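Local atomic coordinates of acyl-coenzyme A oxidase (Caenorhabditis elegans, PDB entry 5K3H), a protein that catalyses the FAD-dependent desaturation of acyl-CoA side chains to (2E)-enoyl-CoA, reducing oxygen to hydrogen peroxide, in the first step of peroxisomal beta-oxidation. Residues D26-A31 with S617-D622; A472-T477 with F495-K500. All blocks are in the same frame, centred on the assembly; numbering follows the deposited sequence.

Interaction 1. Residues D26-A31 with S617-D622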
ATOM      1  N   ASP B  26     -13.374  19.399  24.912  1.00 19.48           N
ATOM      2  CA  ASP B  26     -13.934  18.210  25.550  1.00 19.79           C
ATOM      3  C   ASP B  26     -14.156  17.115  24.500  1.00 19.29           C
ATOM      4  O   ASP B  26     -14.977  17.273  23.592  1.00 19.75           O
ATOM      5  CB  ASP B  26     -15.244  18.631  26.225  1.00 20.10           C
ATOM      6  CG  ASP B  26     -16.025  17.473  26.816  1.00 21.47           C
ATOM      7  OD1 ASP B  26     -15.550  16.315  26.809  1.00 21.61           O
ATOM      8  OD2 ASP B  26     -17.163  17.723  27.283  1.00 25.48           O
ATOM      9  N   THR B  27     -13.480  15.980  24.655  1.00 18.85           N
ATOM     10  CA  THR B  27     -13.538  14.967  23.604  1.00 19.36           C
ATOM     11  C   THR B  27     -14.891  14.258  23.547  1.00 20.20           C
ATOM     12  O   THR B  27     -15.260  13.758  22.475  1.00 21.35           O
ATOM     13  CB  THR B  27     -12.398  13.935  23.758  1.00 18.86           C
ATOM     14  OG1 THR B  27     -12.490  13.252  25.018  1.00 17.63           O
ATOM     15  CG2 THR B  27     -11.030  14.605  23.662  1.00 19.00           C
ATOM     16  N   HIS B  28     -15.659  14.231  24.649  1.00 21.68           N
ATOM     17  CA  HIS B  28     -17.044  13.759  24.559  1.00 21.26           C
ATOM     18  C   HIS B  28     -17.849  14.637  23.609  1.00 20.53           C
ATOM     19  O   HIS B  28     -18.719  14.136  22.884  1.00 20.49           O
ATOM     20  CB  HIS B  28     -17.736  13.757  25.934  1.00 21.68           C
ATOM     21  CG  HIS B  28     -17.362  12.620  26.836  1.00 22.08           C
ATOM     22  ND1 HIS B  28     -16.664  11.511  26.404  1.00 22.51           N
ATOM     23  CD2 HIS B  28     -17.596  12.429  28.156  1.00 21.42           C
ATOM     24  CE1 HIS B  28     -16.483  10.686  27.421  1.00 21.89           C
ATOM     25  NE2 HIS B  28     -17.040  11.219  28.494  1.00 21.83           N
ATOM     26  N   ALA B  29     -17.611  15.962  23.651  1.00 20.51           N
ATOM     27  CA  ALA B  29     -18.332  16.911  22.803  1.00 20.05           C
ATOM     28  C   ALA B  29     -17.896  16.799  21.352  1.00 19.83           C
ATOM     29  O   ALA B  29     -18.721  16.914  20.434  1.00 20.84           O
ATOM     30  CB  ALA B  29     -18.120  18.338  23.315  1.00 20.75           C
ATOM     31  N   MET B  30     -16.608  16.544  21.128  1.00 19.56           N
ATOM     32  CA  MET B  30     -16.136  16.293  19.769  1.00 18.87           C
ATOM     33  C   MET B  30     -16.679  14.979  19.239  1.00 18.83           C
ATOM     34  O   MET B  30     -16.995  14.879  18.051  1.00 19.36           O
ATOM     35  CB  MET B  30     -14.600  16.280  19.723  1.00 18.18           C
ATOM     36  CG  MET B  30     -14.018  16.204  18.308  1.00 17.82           C
ATOM     37  SD  MET B  30     -14.450  17.649  17.308  1.00 17.09           S
ATOM     38  CE  MET B  30     -13.152  18.810  17.786  1.00 16.60           C
ATOM     39  N   ALA B  31     -16.754  13.945  20.093  1.00 18.77           N
ATOM     40  CA  ALA B  31     -17.378  12.682  19.685  1.00 19.20           C
ATOM     41  C   ALA B  31     -18.817  12.888  19.210  1.00 19.43           C
ATOM     42  O   ALA B  31     -19.220  12.327  18.186  1.00 19.77           O
ATOM     43  CB  ALA B  31     -17.325  11.671  20.829  1.00 19.02           C
ATOM     44  N   SER B 617     -11.200  11.469  20.175  1.00 16.50           N
ATOM     45  CA  SER B 617     -12.612  11.820  20.098  1.00 16.78           C
ATOM     46  C   SER B 617     -13.419  10.831  19.275  1.00 17.22           C
ATOM     47  O   SER B 617     -14.651  10.844  19.357  1.00 17.08           O
ATOM     48  CB  SER B 617     -12.780  13.234  19.550  1.00 16.88           C
ATOM     49  OG  SER B 617     -12.215  14.193  20.444  1.00 16.76           O
ATOM     50  N   TRP B 618     -12.773  10.010  18.442  1.00 15.77           N
ATOM     51  CA  TRP B 618     -13.514   8.961  17.748  1.00 15.87           C
ATOM     52  C   TRP B 618     -13.882   7.804  18.673  1.00 16.09           C
ATOM     53  O   TRP B 618     -14.698   6.957  18.287  1.00 15.70           O
ATOM     54  CB  TRP B 618     -12.696   8.464  16.571  1.00 15.87           C
ATOM     55  CG  TRP B 618     -12.584   9.489  15.542  1.00 16.05           C
ATOM     56  CD1 TRP B 618     -11.863  10.639  15.616  1.00 16.64           C
ATOM     57  CD2 TRP B 618     -13.203   9.480  14.263  1.00 16.37           C
ATOM     58  NE1 TRP B 618     -12.001  11.360  14.458  1.00 16.64           N
ATOM     59  CE2 TRP B 618     -12.820  10.663  13.607  1.00 16.47           C
ATOM     60  CE3 TRP B 618     -14.036   8.583  13.599  1.00 16.53           C
ATOM     61  CZ2 TRP B 618     -13.239  10.971  12.317  1.00 16.31           C
ATOM     62  CZ3 TRP B 618     -14.457   8.895  12.307  1.00 16.22           C
ATOM     63  CH2 TRP B 618     -14.051  10.079  11.686  1.00 16.15           C
ATOM     64  N   GLU B 619     -13.247   7.739  19.843  1.00 17.13           N
ATOM     65  CA  GLU B 619     -13.576   6.838  20.937  1.00 17.63           C
ATOM     66  C   GLU B 619     -13.662   5.383  20.473  1.00 17.21           C
ATOM     67  O   GLU B 619     -14.716   4.747  20.504  1.00 17.75           O
ATOM     68  CB  GLU B 619     -14.849   7.329  21.623  1.00 18.55           C
ATOM     69  CG  GLU B 619     -14.596   8.665  22.291  1.00 19.47           C
ATOM     70  CD  GLU B 619     -15.739   9.116  23.119  1.00 20.36           C
ATOM     71  OE1 GLU B 619     -16.899   8.838  22.733  1.00 21.02           O
ATOM     72  OE2 GLU B 619     -15.482   9.732  24.165  1.00 22.20           O
ATOM     73  N   PHE B 620     -12.494   4.873  20.053  1.00 17.32           N
ATOM     74  CA  PHE B 620     -12.308   3.458  19.735  1.00 16.82           C
ATOM     75  C   PHE B 620     -11.680   2.747  20.928  1.00 16.99           C
ATOM     76  O   PHE B 620     -10.564   3.091  21.346  1.00 16.86           O
ATOM     77  CB  PHE B 620     -11.417   3.275  18.517  1.00 16.35           C
ATOM     78  CG  PHE B 620     -11.903   3.978  17.301  1.00 16.16           C
ATOM     79  CD1 PHE B 620     -13.221   3.823  16.863  1.00 16.10           C
ATOM     80  CD2 PHE B 620     -11.052   4.776  16.566  1.00 16.01           C
ATOM     81  CE1 PHE B 620     -13.672   4.463  15.736  1.00 15.89           C
ATOM     82  CE2 PHE B 620     -11.509   5.424  15.440  1.00 15.96           C
ATOM     83  CZ  PHE B 620     -12.821   5.262  15.036  1.00 16.02           C
ATOM     84  N   SER B 621     -12.376   1.739  21.453  1.00 17.22           N
ATOM     85  CA  SER B 621     -11.794   0.903  22.488  1.00 17.58           C
ATOM     86  C   SER B 621     -10.697   0.018  21.894  1.00 17.66           C
ATOM     87  O   SER B 621     -10.612  -0.175  20.677  1.00 18.53           O
ATOM     88  CB  SER B 621     -12.878   0.043  23.133  1.00 17.54           C
ATOM     89  OG  SER B 621     -13.337  -0.945  22.225  1.00 17.62           O
ATOM     90  N   ASP B 622      -9.839  -0.512  22.775  1.00 17.65           N
ATOM     91  CA  ASP B 622      -8.821  -1.469  22.346  1.00 17.81           C
ATOM     92  C   ASP B 622      -9.453  -2.696  21.722  1.00 18.48           C
ATOM     93  O   ASP B 622      -8.935  -3.239  20.735  1.00 17.93           O
ATOM     94  CB  ASP B 622      -7.940  -1.880  23.529  1.00 17.69           C
ATOM     95  CG  ASP B 622      -6.882  -0.874  23.829  1.00 18.15           C
ATOM     96  OD1 ASP B 622      -6.681  -0.014  22.943  1.00 19.17           O
ATOM     97  OD2 ASP B 622      -6.271  -0.919  24.931  1.00 18.61           O
TER
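The first turn of helix 27-35, joined through His28 to Glu619, packs against the loop that leaves the C-terminal end of helix 590-616. His28 ND1 donates to Glu619 OE2 at 3.1 Å in a bent bond, with an N-H...O angle of 141°. The carboxylate oxygen lies in the imidazole plane and accepts this hydrogen bond with its syn lone pair, while ring and carboxylate planes stand 75° apart. The other oxygen, Glu619 OE1, forms a salt bridge with Arg45 of helix 38-52 and also lies 3.4 Å from Ala31 CB, so one carboxylate ties two N-terminal helices to the C-terminal part of the chain. Glu619 is the first residue beyond helix 590-616 to leave helical geometry, and its positive phi marks the turn in the backbone. Two residues earlier, the side chain of Ser617 fits against the N-terminal helix: OG is 3.3 Å from Thr27 CB, and CB lies 3.4 Å from Met30 CG. The hydroxyl is hydrogen-bonded to Ser613 O; its contacts with Thr27 and Met30 are with their carbon atoms. Met30 passes Ser617 with CB and CG, its CG set opposite the backbone N (chi1 -172°), and then bends toward Ile559 and Leu563 of helix 557-577. Asp26 is the N-cap of helix 27-35; its OD1 accepts a weak bond from His28 N and pairs with Lys6.

Interaction 2. Residues A472-T477 with F495-K500; sequences ARSEPT and FQHIAK
Ser474 OG sits between two polar groups of helix 489-515, 2.7 Å from Lys500 NZ and 2.8 Å from His497 ND1. The lysine donates to the hydroxyl; between hydroxyl and imidazole either partner could be the donor. Ser474 OG approaches the histidine at the ring edge, in its plane. Lys500 NZ makes a second bond to the loop, reaching Ala472 O at 2.9 Å with a C=O...N angle of 144° and a tilt of 32° from the carbonyl plane. Its third partner is a water, 3.0 Å from NZ, which also accepts from Ser474 N at 2.8 Å. The ammonium is thus gripped by a carbonyl, a hydroxyl and a water, and the backbone on both sides of Arg473 is linked to Lys500, directly at Ala472 O and through the water at Ser474 N. The lysine leaves the helix with CG anti to its backbone N and runs extended until a bend at chi3 (67°) turns CE and NZ toward the loop. With an alanine in place of Lys500, Ala472 O and Ser474 OG would probably lose their charged donor, leaving the Ser474-His497 bond as the direct polar link of this pair of segments.

His497 is positioned from beyond the contact: its NE2 is hydrogen-bonded to Asp585 and its ring stacks with Phe587, which should limit rotation of the imidazole that presents ND1 to the serine. The side chain of His497 is about 8 Å from that of Tyr581, an ATP-site residue. At the surface of the protein, the loop between helices 437-456 and 489-515 is fastened to the outer side of helix 489-515, whose other flanks pack on helices 520-553, 557-577 and 579-584.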
ATOM      1  N   ALA B 472     -19.484  30.495 -13.201  1.00 23.73           N
ATOM      2  CA  ALA B 472     -19.151  31.731 -12.511  1.00 24.05           C
ATOM      3  C   ALA B 472     -17.861  32.346 -13.042  1.00 25.63           C
ATOM      4  O   ALA B 472     -17.015  31.669 -13.626  1.00 26.18           O
ATOM      5  CB  ALA B 472     -19.036  31.484 -11.005  1.00 24.09           C
ATOM      6  N   ARG B 473     -17.702  33.646 -12.783  1.00 22.11           N
ATOM      7  CA  ARG B 473     -16.579  34.420 -13.298  1.00 23.63           C
ATOM      8  C   ARG B 473     -15.453  34.475 -12.282  1.00 23.56           C
ATOM      9  O   ARG B 473     -15.678  34.663 -11.085  1.00 24.25           O
ATOM     10  CB  ARG B 473     -17.004  35.845 -13.642  1.00 25.09           C
ATOM     11  CG  ARG B 473     -18.166  35.964 -14.602  1.00 27.08           C
ATOM     12  CD  ARG B 473     -18.357  37.438 -14.941  1.00 29.06           C
ATOM     13  NE  ARG B 473     -19.708  37.909 -14.684  1.00 31.34           N
ATOM     14  CZ  ARG B 473     -20.726  37.684 -15.507  1.00 31.36           C
ATOM     15  NH1 ARG B 473     -21.932  38.156 -15.211  1.00 32.13           N
ATOM     16  NH2 ARG B 473     -20.537  36.985 -16.627  1.00 32.24           N
ATOM     17  N   SER B 474     -14.238  34.324 -12.759  1.00 25.76           N
ATOM     18  CA  SER B 474     -13.111  34.335 -11.853  1.00 25.18           C
ATOM     19  C   SER B 474     -12.565  35.746 -11.726  1.00 25.25           C
ATOM     20  O   SER B 474     -12.624  36.536 -12.670  1.00 22.69           O
ATOM     21  CB  SER B 474     -12.020  33.393 -12.346  1.00 25.52           C
ATOM     22  OG  SER B 474     -12.358  32.056 -12.057  1.00 28.01           O
ATOM     23  N   GLU B 475     -12.048  36.058 -10.542  1.00 27.57           N
ATOM     24  CA  GLU B 475     -11.221  37.227 -10.375  1.00 26.67           C
ATOM     25  C   GLU B 475      -9.899  37.037 -11.106  1.00 24.32           C
ATOM     26  O   GLU B 475      -9.561  35.922 -11.509  1.00 22.36           O
ATOM     27  CB  GLU B 475     -11.029  37.505  -8.891  1.00 28.11           C
ATOM     28  CG  GLU B 475     -11.946  38.622  -8.431  1.00 33.38           C
ATOM     29  CD  GLU B 475     -12.640  38.356  -7.114  1.00 37.82           C
ATOM     30  OE1 GLU B 475     -12.099  37.573  -6.290  1.00 36.71           O
ATOM     31  OE2 GLU B 475     -13.715  38.973  -6.885  1.00 44.30           O
ATOM     32  N   PRO B 476      -9.158  38.123 -11.348  1.00 23.10           N
ATOM     33  CA  PRO B 476      -7.877  37.965 -12.055  1.00 23.67           C
ATOM     34  C   PRO B 476      -6.900  37.047 -11.335  1.00 23.53           C
ATOM     35  O   PRO B 476      -6.192  36.271 -11.987  1.00 22.06           O
ATOM     36  CB  PRO B 476      -7.343  39.403 -12.150  1.00 23.46           C
ATOM     37  CG  PRO B 476      -8.490  40.274 -11.894  1.00 22.62           C
ATOM     38  CD  PRO B 476      -9.464  39.532 -11.052  1.00 22.55           C
ATOM     39  N   THR B 477      -6.828  37.102 -10.006  1.00 24.44           N
ATOM     40  CA  THR B 477      -5.888  36.259  -9.277  1.00 24.41           C
ATOM     41  C   THR B 477      -6.564  35.716  -8.031  1.00 23.90           C
ATOM     42  O   THR B 477      -7.658  36.143  -7.646  1.00 28.73           O
ATOM     43  CB  THR B 477      -4.647  37.033  -8.817  1.00 25.13           C
ATOM     44  OG1 THR B 477      -5.067  38.101  -7.946  1.00 25.71           O
ATOM     45  CG2 THR B 477      -3.877  37.601 -10.006  1.00 27.24           C
ATOM     46  N   PHE B 495      -9.866  26.951  -5.131  1.00 19.98           N
ATOM     47  CA  PHE B 495     -10.191  25.592  -5.583  1.00 20.10           C
ATOM     48  C   PHE B 495     -11.273  25.605  -6.665  1.00 20.33           C
ATOM     49  O   PHE B 495     -11.241  24.801  -7.605  1.00 20.39           O
ATOM     50  CB  PHE B 495     -10.665  24.722  -4.413  1.00 20.41           C
ATOM     51  CG  PHE B 495      -9.581  24.343  -3.445  1.00 21.04           C
ATOM     52  CD1 PHE B 495      -8.526  23.554  -3.850  1.00 21.30           C
ATOM     53  CD2 PHE B 495      -9.640  24.749  -2.130  1.00 21.06           C
ATOM     54  CE1 PHE B 495      -7.551  23.186  -2.985  1.00 21.71           C
ATOM     55  CE2 PHE B 495      -8.649  24.397  -1.235  1.00 20.99           C
ATOM     56  CZ  PHE B 495      -7.607  23.610  -1.657  1.00 21.64           C
ATOM     57  N   GLN B 496     -12.263  26.485  -6.527  1.00 20.78           N
ATOM     58  CA  GLN B 496     -13.285  26.577  -7.562  1.00 20.66           C
ATOM     59  C   GLN B 496     -12.663  26.974  -8.894  1.00 20.14           C
ATOM     60  O   GLN B 496     -12.969  26.382  -9.936  1.00 20.85           O
ATOM     61  CB  GLN B 496     -14.374  27.565  -7.128  1.00 20.71           C
ATOM     62  CG  GLN B 496     -15.310  26.980  -6.094  1.00 21.03           C
ATOM     63  CD  GLN B 496     -16.357  27.967  -5.559  1.00 21.57           C
ATOM     64  OE1 GLN B 496     -16.218  29.177  -5.708  1.00 22.93           O
ATOM     65  NE2 GLN B 496     -17.389  27.440  -4.888  1.00 21.60           N
ATOM     66  N   HIS B 497     -11.731  27.927  -8.864  1.00 21.09           N
ATOM     67  CA  HIS B 497     -11.072  28.362 -10.088  1.00 20.79           C
ATOM     68  C   HIS B 497     -10.306  27.222 -10.755  1.00 21.58           C
ATOM     69  O   HIS B 497     -10.460  26.994 -11.961  1.00 22.37           O
ATOM     70  CB  HIS B 497     -10.138  29.537  -9.804  1.00 20.46           C
ATOM     71  CG  HIS B 497      -9.363  29.968 -11.006  1.00 20.35           C
ATOM     72  ND1 HIS B 497      -9.884  30.808 -11.972  1.00 20.43           N
ATOM     73  CD2 HIS B 497      -8.130  29.612 -11.443  1.00 19.74           C
ATOM     74  CE1 HIS B 497      -8.988  30.983 -12.925  1.00 20.62           C
ATOM     75  NE2 HIS B 497      -7.918  30.266 -12.630  1.00 20.38           N
ATOM     76  N   ILE B 498      -9.462  26.497 -10.009  1.00 21.54           N
ATOM     77  CA  ILE B 498      -8.637  25.503 -10.691  1.00 21.98           C
ATOM     78  C   ILE B 498      -9.497  24.337 -11.176  1.00 21.04           C
ATOM     79  O   ILE B 498      -9.257  23.811 -12.267  1.00 20.89           O
ATOM     80  CB  ILE B 498      -7.433  25.029  -9.840  1.00 23.37           C
ATOM     81  CG1 ILE B 498      -7.826  24.033  -8.777  1.00 24.98           C
ATOM     82  CG2 ILE B 498      -6.656  26.189  -9.190  1.00 23.51           C
ATOM     83  CD1 ILE B 498      -6.714  23.862  -7.753  1.00 26.34           C
ATOM     84  N   ALA B 499     -10.538  23.946 -10.417  1.00 19.31           N
ATOM     85  CA  ALA B 499     -11.419  22.874 -10.883  1.00 19.30           C
ATOM     86  C   ALA B 499     -12.182  23.278 -12.147  1.00 19.51           C
ATOM     87  O   ALA B 499     -12.321  22.472 -13.078  1.00 18.59           O
ATOM     88  CB  ALA B 499     -12.390  22.457  -9.775  1.00 19.08           C
ATOM     89  N   LYS B 500     -12.704  24.508 -12.198  1.00 19.46           N
ATOM     90  CA  LYS B 500     -13.314  24.991 -13.435  1.00 20.93           C
ATOM     91  C   LYS B 500     -12.298  25.030 -14.575  1.00 21.85           C
ATOM     92  O   LYS B 500     -12.577  24.563 -15.690  1.00 20.70           O
ATOM     93  CB  LYS B 500     -13.916  26.378 -13.236  1.00 21.76           C
ATOM     94  CG  LYS B 500     -14.411  27.022 -14.546  1.00 21.87           C
ATOM     95  CD  LYS B 500     -14.941  28.433 -14.313  1.00 22.13           C
ATOM     96  CE  LYS B 500     -13.791  29.367 -13.890  1.00 22.72           C
ATOM     97  NZ  LYS B 500     -14.245  30.737 -13.506  1.00 23.30           N
TER
HETATM   98  O   HOH W   1     -14.114  33.152 -15.270  1.00 24.37           O

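Overall arrangement
Interactions 1 and 2 are separate contacts, their centres 38 Å apart and their nearest atoms about 20 Å. Interaction 1 is buried and joins parts near the N- and C-terminal ends of the chain, with 585 residues between its segments. Interaction 2 has only 17 residues between its segments, within that long interval, and lies at the surface, where a loop meets the helix that follows it. Helix 557-577 connects their surroundings: Met30 packs on it in interaction 1, and Phe495 of the 495-500 segment does so too. One contact thus closes the N-terminal helices onto the C-terminal helical region, whereas the other fastens a loop onto a helix of that same region, near the ATP-site residues Ala534 and Tyr581.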